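Side-chain contacts in prolyl-ACP dehydrogenase (Oscillatoria sp., PDB 4IRN), which oxidises a prolyl group carried on an acyl carrier protein, using FAD, during biosynthesis of the cyanotoxin anatoxin-a: residues Q46-V51 / T290-L295; I52-Q57 / Q78-F83; A162-A167 / Y172-T177; N260-E265 / L269-H274. One frame throughout, in Å; residues are numbered along the deposited sequence.

In the fold
The four contacts fall into two groups in space. Interactions 1 and 2 share helix 42-58 and lie about 13 Å apart between centres; they touch where Val-51 CG2 meets Phe-83 CE1 at 3.8 Å. Interactions 3 and 4 have centres about 15 Å apart, and Ala-162 CB packs on Phe-272 CE1 at 3.6 Å. The groups are well separated, with at least about 20 Å between nearest atoms. FAD is bound at 162-167 in interaction 3, through backbone N-H groups. The side chain of Ile-271 in interaction 4 stays about 12 Å from the cofactor, while interactions 1 and 2 lie away from the FAD site.

Interaction 1: Q46-V51 / T290-L295; sequences QFRKKV and TMERLL
Arg-48 and Glu-292 meet through their charged ends; their CA atoms, the nearest pair across the segments, are 13.7 Å apart. The ionic interaction is a salt bridge at the long end of the usual range, with Arg-48 NH2 3.5 Å from Glu-292 OE2. The other carboxylate oxygen, Glu-292 OE1, is 3.8 Å from the same Arg-48 NH2, so a single terminal nitrogen faces the whole acid group. The two planes are turned 33° apart and OE2 lies obliquely to the guanidinium, which fits attraction between charges without a direct hydrogen bond. Reach comes from both chains: Arg-48 has CG anti to the backbone N (chi1 -172°) and runs extended to NE, while Glu-292, with chi1 -163°, extends from the opposite direction. Only 56 Å² is buried between the two segments, almost equally shared by these two residues.

In the acyl-CoA dehydrogenase fold this contact joins helix 42-58 of the N-terminal domain to helix 285-304 of the C-terminal one. Hydrogen bonding is supplied from outside by Gln-109 on helix 101-114, whose OE1 accepts from Arg-48 NH2 and whose NE2 donates to Glu-292 OE1; its amide thus bridges the ion pair. Arg-48 also makes a cation-pi contact with Tyr-106 on that helix.

Apolar packing lies apart from the ion pair. On 46-51, Val-51 CG2 lies over one face of the Phe-47 ring, 4.0 Å above its plane and displaced toward the rim. On 290-295, Leu-295 packs against Met-325 and Leu-329 of helix 316-344.

Interaction 2: I52-Q57 / Q78-F83; sequences IQFAQQ and QKCSEF
Lys-79 O accepts the helical bond from Phe-83 N at 3.0 Å in its own helix, and from the facing helix Phe-54 CZ comes to 3.5 Å from it. The second approach is oblique to the ring and counts as packing. Phe-54 has CG anti to its own N (chi1 155°), which directs the ring toward the backbone of Lys-79 and Cys-80.

The main interaction is an offset face-to-face stack of Phe-54 on Phe-83. The ring centroids are 4.2 Å apart and the planes are inclined by only 19°. Contact is closest between Phe-54 CD1 and Phe-83 CD2, at 3.6 Å. The two side chains slide past each other in opposite directions; as a result Phe-83 CE2 lies near Phe-54 CB, while at the other end Phe-83 CB sits over the Phe-54 face as a CH-pi contact, 4.0 Å from its centroid.

These residues join helix 42-58 to helix 74-83 in the N-terminal helical region of the acyl-CoA dehydrogenase fold. The short helical segments run nearly antiparallel, at 157°, with axes 11.7 Å apart, a separation spanned by the stacked phenylalanines.

Cys-80 meets the Phe-54 ring differently, at the edge: its SG is 4.0 Å from Phe-54 CE2, a sulfur-aromatic contact. The aliphatic base of Lys-79 borders the ring tip, while the rest of its chain leads away. Beyond the stack, Phe-83 also packs on Phe-47 and Lys-50, and Cys-80 on Leu-59 and Val-85.

Interaction 3: A162-A167 / Y172-T177; sequences ATEPQA and YSLKTT. With FAD (flavin-adenine dinucleotide), chain I.
The buried carboxylate of Glu-164 is gripped by three donors from residues 175-176, two of them on the single atom OE1. Glu-164 OE1 takes the hydroxyl Thr-176 OG1 (2.8 Å) from above the carboxylate plane and the amide Thr-176 N (3.1 Å) on its syn side, 16° out of that plane. Glu-164 OE2 accepts from Lys-175 N at 2.9 Å, also syn, with an N-H...O angle of 162°. The chain, extended beyond CG, carries the acid to the backbone of 175-176. These bonds fix the group's rotation, and Lys-191, in a salt bridge to OE1, probably offsets its buried charge.

Leu-174 crosses Glu-164 at about a right angle, its CD2 touching Glu-164 OE1 (3.4 Å) and Ala-167 CB (4.2 Å). The type I turn from Glu-164 to Ala-167 is braced by Thr-163 OG1, which donates to Ala-167 O. Just ahead of it, Thr-163 N (2.8 Å) and Ala-162 N (3.0 Å) both donate to FAD O2, holding the flavin's pyrimidine carbonyl.

Both segments belong to the connection from strand 158-161 to strand 177-181, whose first residue is Thr-177; Leu-174 packs on Phe-206 of strand 202-208, and Tyr-172 on Leu-269 of helix 268-282.

Interaction 4: N260-E265 / L269-H274; sequences NRLGEE and LAIFNH
Leu-262 and Ile-271 form the closely packed, buried part of this contact, meeting at an oblique angle. One methyl of each side chain meets the other, Leu-262 CD2 to Ile-271 CG2 at 4.0 Å, while CD1 on the other branch of Ile-271 reaches Leu-262 O at 3.4 Å. Leu-262 CG stands anti to its backbone N (chi1 -164°), and this points the branched end at the helix. Gly-263, with a positive phi of 73°, follows directly: its N is 4.3 Å from Ile-271 CD1.

The other side of 260-265 turns from the helix and is organised by polar groups. Arg-261 NE donates to Gly-263 O at 3.1 Å, in the carbonyl plane, holding the turn. The pair Arg-261 NH2 and Glu-264 OE1, 3.4 Å apart, is purely electrostatic, since the oxygen lies well out of the guanidinium plane; Glu-264 is solvent-exposed. Arg-261 NH1 and Glu-265 OE2 both bond Tyr-185 OH.

Pro-134 and Phe-138 of helix 118-138 also pack on Ile-271, and Thr-220 of strand 218-224 touches it as well. Here the short, weakly bonded strand 261-262, outermost in its sheet within this chain, leads through a loop into helix 268-282, the junction of the middle beta domain with the C-terminal helical domain in the acyl-CoA dehydrogenase fold.

Interaction 1: Q46-V51 / T290-L295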
# COMPACT_ATOMS: atom_id res chain seq x y z
N GLN A 46 35.14 -6.04 13.22
CA GLN A 46 36.43 -5.72 12.59
C GLN A 46 36.58 -6.26 11.19
O GLN A 46 37.12 -5.55 10.35
CB GLN A 46 37.63 -6.16 13.45
CG GLN A 46 37.93 -5.35 14.73
CD GLN A 46 38.12 -3.87 14.50
OE1 GLN A 46 37.19 -3.07 14.67
NE2 GLN A 46 39.35 -3.48 14.22
N PHE A 47 36.13 -7.49 10.93
CA PHE A 47 36.23 -8.08 9.58
C PHE A 47 35.34 -7.36 8.58
O PHE A 47 35.79 -7.09 7.46
CB PHE A 47 35.97 -9.60 9.58
CG PHE A 47 36.13 -10.25 8.22
CD1 PHE A 47 37.35 -10.23 7.55
CD2 PHE A 47 35.05 -10.88 7.60
CE1 PHE A 47 37.48 -10.81 6.29
CE2 PHE A 47 35.19 -11.47 6.34
CZ PHE A 47 36.41 -11.44 5.70
N ARG A 48 34.10 -7.01 8.98
CA ARG A 48 33.15 -6.27 8.15
C ARG A 48 33.71 -4.87 7.86
O ARG A 48 33.61 -4.40 6.72
CB ARG A 48 31.77 -6.19 8.84
CG ARG A 48 30.67 -5.60 7.96
CD ARG A 48 29.40 -5.34 8.73
NE ARG A 48 28.50 -4.43 8.03
CZ ARG A 48 28.43 -3.12 8.25
NH1 ARG A 48 29.21 -2.55 9.16
NH2 ARG A 48 27.58 -2.37 7.56
N LYS A 49 34.33 -4.24 8.87
CA LYS A 49 34.97 -2.92 8.78
C LYS A 49 36.14 -3.00 7.79
O LYS A 49 36.34 -2.07 7.01
CB LYS A 49 35.44 -2.44 10.16
CG LYS A 49 35.67 -0.94 10.26
CD LYS A 49 36.36 -0.57 11.57
CE LYS A 49 36.70 0.90 11.65
NZ LYS A 49 37.83 1.28 10.75
N LYS A 50 36.89 -4.12 7.80
CA LYS A 50 38.01 -4.38 6.89
C LYS A 50 37.50 -4.56 5.45
O LYS A 50 38.15 -4.09 4.51
CB LYS A 50 38.79 -5.63 7.36
CG LYS A 50 40.10 -5.90 6.62
CD LYS A 50 40.62 -7.29 6.91
CE LYS A 50 41.74 -7.69 6.00
NZ LYS A 50 42.04 -9.14 6.11
N VAL A 51 36.31 -5.22 5.29
CA VAL A 51 35.65 -5.44 4.00
C VAL A 51 35.21 -4.09 3.40
O VAL A 51 35.48 -3.84 2.23
CB VAL A 51 34.48 -6.47 4.08
CG1 VAL A 51 33.72 -6.57 2.76
CG2 VAL A 51 35.00 -7.86 4.48
N THR A 290 23.63 -1.92 0.70
CA THR A 290 23.31 -0.84 -0.24
C THR A 290 22.17 0.01 0.35
O THR A 290 22.23 1.24 0.28
CB THR A 290 22.93 -1.44 -1.61
OG1 THR A 290 23.98 -2.30 -2.06
CG2 THR A 290 22.61 -0.38 -2.66
N MET A 291 21.17 -0.66 0.96
CA MET A 291 20.03 -0.02 1.61
C MET A 291 20.49 0.84 2.78
O MET A 291 19.94 1.93 2.98
CB MET A 291 19.02 -1.08 2.08
CG MET A 291 18.25 -1.76 0.95
SD MET A 291 17.25 -3.17 1.49
CE MET A 291 15.95 -2.32 2.33
N GLU A 292 21.51 0.36 3.54
CA GLU A 292 22.10 1.09 4.66
C GLU A 292 22.82 2.35 4.15
O GLU A 292 22.70 3.40 4.78
CB GLU A 292 23.06 0.20 5.47
CG GLU A 292 23.40 0.73 6.85
CD GLU A 292 24.30 -0.16 7.70
OE1 GLU A 292 23.91 -1.32 7.97
OE2 GLU A 292 25.38 0.31 8.11
N ARG A 293 23.54 2.23 3.00
CA ARG A 293 24.25 3.36 2.39
C ARG A 293 23.29 4.46 1.92
O ARG A 293 23.53 5.63 2.23
CB ARG A 293 25.18 2.91 1.24
CG ARG A 293 26.01 4.08 0.64
CD ARG A 293 26.98 3.67 -0.45
NE ARG A 293 26.30 3.23 -1.66
CZ ARG A 293 26.27 1.97 -2.09
NH1 ARG A 293 26.90 1.02 -1.42
NH2 ARG A 293 25.62 1.66 -3.20
N LEU A 294 22.21 4.08 1.23
CA LEU A 294 21.18 5.02 0.76
C LEU A 294 20.41 5.69 1.87
O LEU A 294 19.98 6.82 1.70
CB LEU A 294 20.21 4.37 -0.23
CG LEU A 294 20.78 3.61 -1.45
CD1 LEU A 294 19.66 2.95 -2.22
CD2 LEU A 294 21.61 4.52 -2.36
N LEU A 295 20.22 5.01 3.01
CA LEU A 295 19.54 5.59 4.17
C LEU A 295 20.38 6.73 4.75
O LEU A 295 19.85 7.83 4.94
CB LEU A 295 19.20 4.53 5.25
CG LEU A 295 18.60 5.01 6.60
CD1 LEU A 295 17.33 5.85 6.42
CD2 LEU A 295 18.32 3.83 7.50

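Interaction 2: I52-Q57 / Q78-F83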
# COMPACT_ATOMS: atom_id res chain seq x y z
N ILE A 52 34.57 -3.21 4.22
CA ILE A 52 34.11 -1.88 3.81
C ILE A 52 35.30 -1.03 3.33
O ILE A 52 35.24 -0.50 2.22
CB ILE A 52 33.27 -1.16 4.92
CG1 ILE A 52 31.95 -1.90 5.19
CG2 ILE A 52 33.00 0.34 4.58
CD1 ILE A 52 31.28 -1.60 6.51
N GLN A 53 36.39 -0.96 4.14
CA GLN A 53 37.62 -0.22 3.83
C GLN A 53 38.26 -0.69 2.52
O GLN A 53 38.63 0.15 1.69
CB GLN A 53 38.63 -0.30 4.99
CG GLN A 53 38.22 0.42 6.28
CD GLN A 53 37.88 1.89 6.16
OE1 GLN A 53 38.61 2.68 5.54
NE2 GLN A 53 36.79 2.29 6.79
N PHE A 54 38.36 -2.03 2.31
CA PHE A 54 38.89 -2.65 1.08
C PHE A 54 38.07 -2.21 -0.14
O PHE A 54 38.64 -1.78 -1.15
CB PHE A 54 38.90 -4.19 1.22
CG PHE A 54 38.85 -4.99 -0.06
CD1 PHE A 54 39.99 -5.16 -0.85
CD2 PHE A 54 37.68 -5.63 -0.46
CE1 PHE A 54 39.94 -5.91 -2.03
CE2 PHE A 54 37.63 -6.38 -1.64
CZ PHE A 54 38.76 -6.52 -2.42
N ALA A 55 36.72 -2.31 -0.02
CA ALA A 55 35.75 -1.94 -1.07
C ALA A 55 35.78 -0.44 -1.38
O ALA A 55 35.63 -0.06 -2.54
CB ALA A 55 34.35 -2.39 -0.67
N GLN A 56 35.95 0.40 -0.34
CA GLN A 56 35.99 1.85 -0.49
C GLN A 56 37.32 2.35 -1.07
O GLN A 56 37.32 3.38 -1.72
CB GLN A 56 35.71 2.54 0.85
CG GLN A 56 34.23 2.55 1.23
CD GLN A 56 33.97 3.16 2.59
OE1 GLN A 56 34.86 3.23 3.46
NE2 GLN A 56 32.73 3.55 2.81
N GLN A 57 38.44 1.63 -0.81
CA GLN A 57 39.78 2.04 -1.25
C GLN A 57 40.27 1.40 -2.54
O GLN A 57 40.76 2.10 -3.43
CB GLN A 57 40.81 1.85 -0.14
CG GLN A 57 40.65 2.81 1.05
CD GLN A 57 41.24 2.30 2.34
OE1 GLN A 57 41.74 1.17 2.45
NE2 GLN A 57 41.16 3.12 3.38
N GLN A 78 39.01 -9.91 -9.71
CA GLN A 78 40.33 -10.44 -9.37
C GLN A 78 40.77 -10.02 -7.97
O GLN A 78 41.23 -10.86 -7.20
CB GLN A 78 41.38 -10.00 -10.40
CG GLN A 78 41.31 -10.70 -11.77
CD GLN A 78 42.08 -9.97 -12.88
OE1 GLN A 78 42.77 -8.97 -12.66
NE2 GLN A 78 41.80 -10.33 -14.13
N LYS A 79 40.59 -8.74 -7.62
CA LYS A 79 40.94 -8.16 -6.31
C LYS A 79 40.10 -8.75 -5.18
O LYS A 79 40.63 -9.00 -4.10
CB LYS A 79 40.86 -6.63 -6.32
CG LYS A 79 42.03 -5.97 -7.00
CD LYS A 79 42.00 -4.47 -6.82
CE LYS A 79 43.14 -3.77 -7.52
NZ LYS A 79 44.40 -3.88 -6.74
N CYS A 80 38.80 -9.00 -5.45
CA CYS A 80 37.87 -9.60 -4.51
C CYS A 80 38.24 -11.06 -4.21
O CYS A 80 38.18 -11.47 -3.05
CB CYS A 80 36.43 -9.49 -5.02
SG CYS A 80 35.69 -7.86 -4.77
N SER A 81 38.67 -11.81 -5.24
CA SER A 81 39.12 -13.21 -5.11
C SER A 81 40.43 -13.29 -4.31
O SER A 81 40.59 -14.23 -3.53
CB SER A 81 39.29 -13.87 -6.47
OG SER A 81 39.59 -15.25 -6.32
N GLU A 82 41.34 -12.29 -4.50
CA GLU A 82 42.61 -12.17 -3.77
C GLU A 82 42.31 -11.91 -2.28
O GLU A 82 43.00 -12.45 -1.42
CB GLU A 82 43.45 -11.00 -4.32
CG GLU A 82 44.16 -11.29 -5.63
CD GLU A 82 44.57 -10.05 -6.42
OE1 GLU A 82 44.98 -9.04 -5.80
OE2 GLU A 82 44.49 -10.10 -7.67
N PHE A 83 41.25 -11.11 -1.99
CA PHE A 83 40.81 -10.78 -0.63
C PHE A 83 40.20 -12.01 0.04
O PHE A 83 40.38 -12.20 1.24
CB PHE A 83 39.83 -9.59 -0.64
CG PHE A 83 39.56 -9.00 0.73
CD1 PHE A 83 38.46 -9.41 1.48
CD2 PHE A 83 40.40 -8.02 1.27
CE1 PHE A 83 38.22 -8.86 2.75
CE2 PHE A 83 40.15 -7.47 2.53
CZ PHE A 83 39.06 -7.90 3.26

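Interaction 3: A162-A167 / Y172-T177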
# COMPACT_ATOMS: atom_id res chain seq x y z
N ALA A 162 19.95 -22.81 -16.11
CA ALA A 162 18.77 -23.61 -15.82
C ALA A 162 17.55 -23.15 -16.58
O ALA A 162 16.87 -23.98 -17.17
CB ALA A 162 18.49 -23.62 -14.33
N THR A 163 17.27 -21.83 -16.57
CA THR A 163 16.10 -21.23 -17.25
C THR A 163 16.11 -21.39 -18.78
O THR A 163 17.19 -21.42 -19.37
CB THR A 163 15.92 -19.76 -16.81
OG1 THR A 163 14.62 -19.31 -17.19
CG2 THR A 163 16.94 -18.84 -17.43
N GLU A 164 14.93 -21.49 -19.40
CA GLU A 164 14.69 -21.65 -20.85
C GLU A 164 13.50 -20.78 -21.31
O GLU A 164 12.67 -20.43 -20.47
CB GLU A 164 14.38 -23.12 -21.17
CG GLU A 164 15.47 -24.09 -20.79
CD GLU A 164 15.23 -25.53 -21.19
OE1 GLU A 164 16.01 -26.40 -20.74
OE2 GLU A 164 14.28 -25.80 -21.97
N PRO A 165 13.34 -20.46 -22.62
CA PRO A 165 12.18 -19.65 -23.06
C PRO A 165 10.80 -20.18 -22.68
O PRO A 165 9.90 -19.36 -22.46
CB PRO A 165 12.35 -19.56 -24.57
CG PRO A 165 13.33 -20.61 -24.91
CD PRO A 165 14.23 -20.76 -23.74
N GLN A 166 10.63 -21.51 -22.55
CA GLN A 166 9.36 -22.17 -22.19
C GLN A 166 9.40 -22.69 -20.76
O GLN A 166 8.45 -23.33 -20.31
CB GLN A 166 9.04 -23.33 -23.16
CG GLN A 166 8.79 -22.90 -24.61
CD GLN A 166 10.06 -22.81 -25.46
OE1 GLN A 166 11.18 -23.11 -25.01
NE2 GLN A 166 9.90 -22.40 -26.71
N ALA A 167 10.53 -22.47 -20.07
CA ALA A 167 10.74 -22.93 -18.70
C ALA A 167 11.50 -21.88 -17.86
O ALA A 167 12.74 -21.93 -17.76
CB ALA A 167 11.46 -24.27 -18.70
N TYR A 172 10.51 -27.19 -14.01
CA TYR A 172 10.38 -28.64 -14.16
C TYR A 172 10.16 -29.05 -15.62
O TYR A 172 10.56 -30.14 -16.02
CB TYR A 172 9.23 -29.17 -13.28
CG TYR A 172 9.23 -28.61 -11.87
CD1 TYR A 172 10.29 -28.85 -11.01
CD2 TYR A 172 8.19 -27.79 -11.43
CE1 TYR A 172 10.29 -28.34 -9.71
CE2 TYR A 172 8.19 -27.27 -10.14
CZ TYR A 172 9.24 -27.55 -9.28
OH TYR A 172 9.25 -27.04 -8.00
N SER A 173 9.55 -28.15 -16.41
CA SER A 173 9.24 -28.34 -17.82
C SER A 173 10.42 -28.03 -18.76
O SER A 173 10.20 -27.57 -19.89
CB SER A 173 7.99 -27.55 -18.20
OG SER A 173 6.82 -28.20 -17.75
N LEU A 174 11.67 -28.30 -18.31
CA LEU A 174 12.91 -28.13 -19.08
C LEU A 174 12.88 -29.00 -20.32
O LEU A 174 12.49 -30.18 -20.24
CB LEU A 174 14.16 -28.56 -18.26
CG LEU A 174 14.59 -27.72 -17.09
CD1 LEU A 174 15.76 -28.35 -16.37
CD2 LEU A 174 14.92 -26.33 -17.51
N LYS A 175 13.33 -28.45 -21.44
CA LYS A 175 13.40 -29.19 -22.69
C LYS A 175 14.82 -29.66 -23.03
O LYS A 175 14.95 -30.59 -23.82
CB LYS A 175 12.72 -28.43 -23.85
CG LYS A 175 11.21 -28.16 -23.67
CD LYS A 175 10.32 -29.44 -23.63
CE LYS A 175 8.91 -29.22 -23.11
NZ LYS A 175 8.49 -30.25 -22.11
N THR A 176 15.87 -29.04 -22.44
CA THR A 176 17.29 -29.41 -22.66
C THR A 176 17.49 -30.88 -22.31
O THR A 176 17.38 -31.27 -21.15
CB THR A 176 18.27 -28.44 -21.94
OG1 THR A 176 18.07 -27.12 -22.43
CG2 THR A 176 19.73 -28.82 -22.16
N THR A 177 17.71 -31.70 -23.35
CA THR A 177 17.89 -33.14 -23.20
C THR A 177 19.34 -33.55 -23.10
O THR A 177 20.20 -32.90 -23.70
CB THR A 177 17.15 -33.93 -24.31
OG1 THR A 177 17.54 -33.44 -25.60
CG2 THR A 177 15.65 -33.90 -24.14
PA FAD I . 7.85 -16.21 -16.61
O1A FAD I . 8.36 -17.33 -15.79
O2A FAD I . 7.66 -16.33 -18.11
O5B FAD I . 6.42 -15.79 -16.10
C5B FAD I . 5.76 -14.64 -16.65
C4B FAD I . 5.06 -13.92 -15.54
O4B FAD I . 3.97 -14.72 -15.07
C3B FAD I . 5.94 -13.56 -14.34
O3B FAD I . 5.96 -12.15 -14.17
C2B FAD I . 5.32 -14.29 -13.13
O2B FAD I . 5.02 -13.36 -12.10
C1B FAD I . 4.00 -14.86 -13.66
N9A FAD I . 3.78 -16.27 -13.32
C8A FAD I . 4.33 -17.36 -13.95
N7A FAD I . 4.00 -18.51 -13.40
C5A FAD I . 3.18 -18.15 -12.35
C6A FAD I . 2.51 -18.92 -11.36
N6A FAD I . 2.56 -20.25 -11.29
N1A FAD I . 1.79 -18.25 -10.43
C2A FAD I . 1.73 -16.92 -10.51
N3A FAD I . 2.30 -16.10 -11.39
C4A FAD I . 3.03 -16.78 -12.29
N1 FAD I . 18.31 -18.07 -14.93
C2 FAD I . 19.28 -19.04 -14.90
O2 FAD I . 18.98 -20.23 -15.02
N3 FAD I . 20.62 -18.70 -14.77
C4 FAD I . 21.10 -17.42 -14.65
O4 FAD I . 22.32 -17.23 -14.54
C4X FAD I . 20.08 -16.37 -14.68
N5 FAD I . 20.46 -15.12 -14.61
C5X FAD I . 19.48 -14.13 -14.71
C6 FAD I . 19.88 -12.79 -14.64
C7 FAD I . 18.95 -11.76 -14.71
C7M FAD I . 19.41 -10.34 -14.53
C8 FAD I . 17.59 -12.07 -14.88
C8M FAD I . 16.54 -10.99 -14.96
C9 FAD I . 17.19 -13.40 -14.98
C9A FAD I . 18.11 -14.44 -14.89
N10 FAD I . 17.73 -15.81 -14.96
C10 FAD I . 18.68 -16.79 -14.84
C1' FAD I . 16.32 -16.16 -15.25
C2' FAD I . 15.43 -15.72 -14.09
O2' FAD I . 15.51 -16.62 -13.00
C3' FAD I . 13.99 -15.53 -14.57
O3' FAD I . 13.65 -14.15 -14.48
C4' FAD I . 12.96 -16.36 -13.81
O4' FAD I . 13.26 -17.75 -13.94
C5' FAD I . 11.53 -16.05 -14.21
O5' FAD I . 11.28 -16.46 -15.57
P FAD I . 10.61 -15.44 -16.61
O1P FAD I . 11.11 -14.06 -16.43
O2P FAD I . 10.90 -16.24 -17.85
O3P FAD I . 9.04 -15.14 -16.44

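Interaction 4: N260-E265 / L269-H274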
# COMPACT_ATOMS: atom_id res chain seq x y z
N ASN A 260 31.75 -35.78 -15.19
CA ASN A 260 31.42 -34.36 -15.03
C ASN A 260 29.94 -34.11 -14.74
O ASN A 260 29.51 -32.96 -14.68
CB ASN A 260 31.95 -33.54 -16.20
CG ASN A 260 33.25 -32.82 -15.92
OD1 ASN A 260 34.12 -33.31 -15.20
ND2 ASN A 260 33.43 -31.65 -16.52
N ARG A 261 29.17 -35.18 -14.51
CA ARG A 261 27.76 -35.13 -14.14
C ARG A 261 27.67 -34.92 -12.64
O ARG A 261 28.18 -35.73 -11.87
CB ARG A 261 27.05 -36.44 -14.58
CG ARG A 261 25.59 -36.56 -14.20
CD ARG A 261 25.06 -37.96 -14.39
NE ARG A 261 25.58 -38.83 -13.34
CZ ARG A 261 25.70 -40.15 -13.42
NH1 ARG A 261 25.43 -40.78 -14.56
NH2 ARG A 261 26.16 -40.85 -12.40
N LEU A 262 27.04 -33.82 -12.21
CA LEU A 262 26.88 -33.50 -10.79
C LEU A 262 25.72 -34.31 -10.22
O LEU A 262 24.58 -34.17 -10.70
CB LEU A 262 26.68 -31.99 -10.58
CG LEU A 262 26.87 -31.46 -9.16
CD1 LEU A 262 28.33 -31.48 -8.76
CD2 LEU A 262 26.34 -30.06 -9.05
N GLY A 263 26.03 -35.19 -9.27
CA GLY A 263 25.08 -36.11 -8.66
C GLY A 263 24.66 -37.23 -9.59
O GLY A 263 25.12 -37.32 -10.73
N GLU A 264 23.76 -38.10 -9.10
CA GLU A 264 23.23 -39.22 -9.89
C GLU A 264 22.14 -38.73 -10.85
O GLU A 264 21.70 -37.58 -10.76
CB GLU A 264 22.68 -40.31 -8.95
CG GLU A 264 23.74 -41.14 -8.24
CD GLU A 264 24.63 -42.04 -9.09
OE1 GLU A 264 24.20 -42.47 -10.18
OE2 GLU A 264 25.75 -42.36 -8.62
N GLU A 265 21.71 -39.62 -11.78
CA GLU A 265 20.62 -39.34 -12.72
C GLU A 265 19.33 -39.15 -11.91
O GLU A 265 18.99 -40.00 -11.07
CB GLU A 265 20.45 -40.51 -13.70
CG GLU A 265 21.37 -40.48 -14.90
CD GLU A 265 21.12 -41.54 -15.96
OE1 GLU A 265 20.20 -42.37 -15.77
OE2 GLU A 265 21.85 -41.55 -16.99
N LEU A 269 16.73 -31.98 -9.54
CA LEU A 269 15.74 -31.21 -8.79
C LEU A 269 16.27 -30.86 -7.38
O LEU A 269 16.22 -29.69 -6.98
CB LEU A 269 14.39 -31.97 -8.72
CG LEU A 269 13.31 -31.35 -7.81
CD1 LEU A 269 12.76 -30.08 -8.39
CD2 LEU A 269 12.20 -32.35 -7.53
N ALA A 270 16.77 -31.90 -6.64
CA ALA A 270 17.35 -31.73 -5.31
C ALA A 270 18.51 -30.72 -5.35
O ALA A 270 18.65 -29.91 -4.44
CB ALA A 270 17.84 -33.07 -4.77
N ILE A 271 19.30 -30.76 -6.44
CA ILE A 271 20.42 -29.86 -6.64
C ILE A 271 19.91 -28.43 -6.88
O ILE A 271 20.42 -27.50 -6.27
CB ILE A 271 21.39 -30.38 -7.75
CG1 ILE A 271 21.92 -31.80 -7.40
CG2 ILE A 271 22.57 -29.43 -7.97
CD1 ILE A 271 22.92 -32.41 -8.38
N PHE A 272 18.89 -28.27 -7.74
CA PHE A 272 18.31 -26.96 -8.06
C PHE A 272 17.67 -26.30 -6.84
O PHE A 272 17.86 -25.10 -6.60
CB PHE A 272 17.29 -27.09 -9.22
CG PHE A 272 16.74 -25.77 -9.70
CD1 PHE A 272 17.44 -25.00 -10.62
CD2 PHE A 272 15.52 -25.29 -9.23
CE1 PHE A 272 16.93 -23.78 -11.06
CE2 PHE A 272 15.01 -24.07 -9.67
CZ PHE A 272 15.72 -23.33 -10.59
N ASN A 273 16.88 -27.09 -6.10
CA ASN A 273 16.18 -26.66 -4.89
C ASN A 273 17.17 -26.33 -3.77
O ASN A 273 16.91 -25.41 -2.99
CB ASN A 273 15.14 -27.70 -4.45
CG ASN A 273 13.82 -27.65 -5.21
OD1 ASN A 273 13.46 -26.64 -5.85
ND2 ASN A 273 13.08 -28.75 -5.16
N HIS A 274 18.34 -27.06 -3.72
CA HIS A 274 19.40 -26.75 -2.76
C HIS A 274 20.09 -25.46 -3.21
O HIS A 274 20.37 -24.59 -2.38
CB HIS A 274 20.40 -27.91 -2.69
CG HIS A 274 21.57 -27.67 -1.79
ND1 HIS A 274 22.74 -27.12 -2.28
CD2 HIS A 274 21.70 -27.87 -0.46
CE1 HIS A 274 23.55 -27.02 -1.24
NE2 HIS A 274 22.97 -27.46 -0.12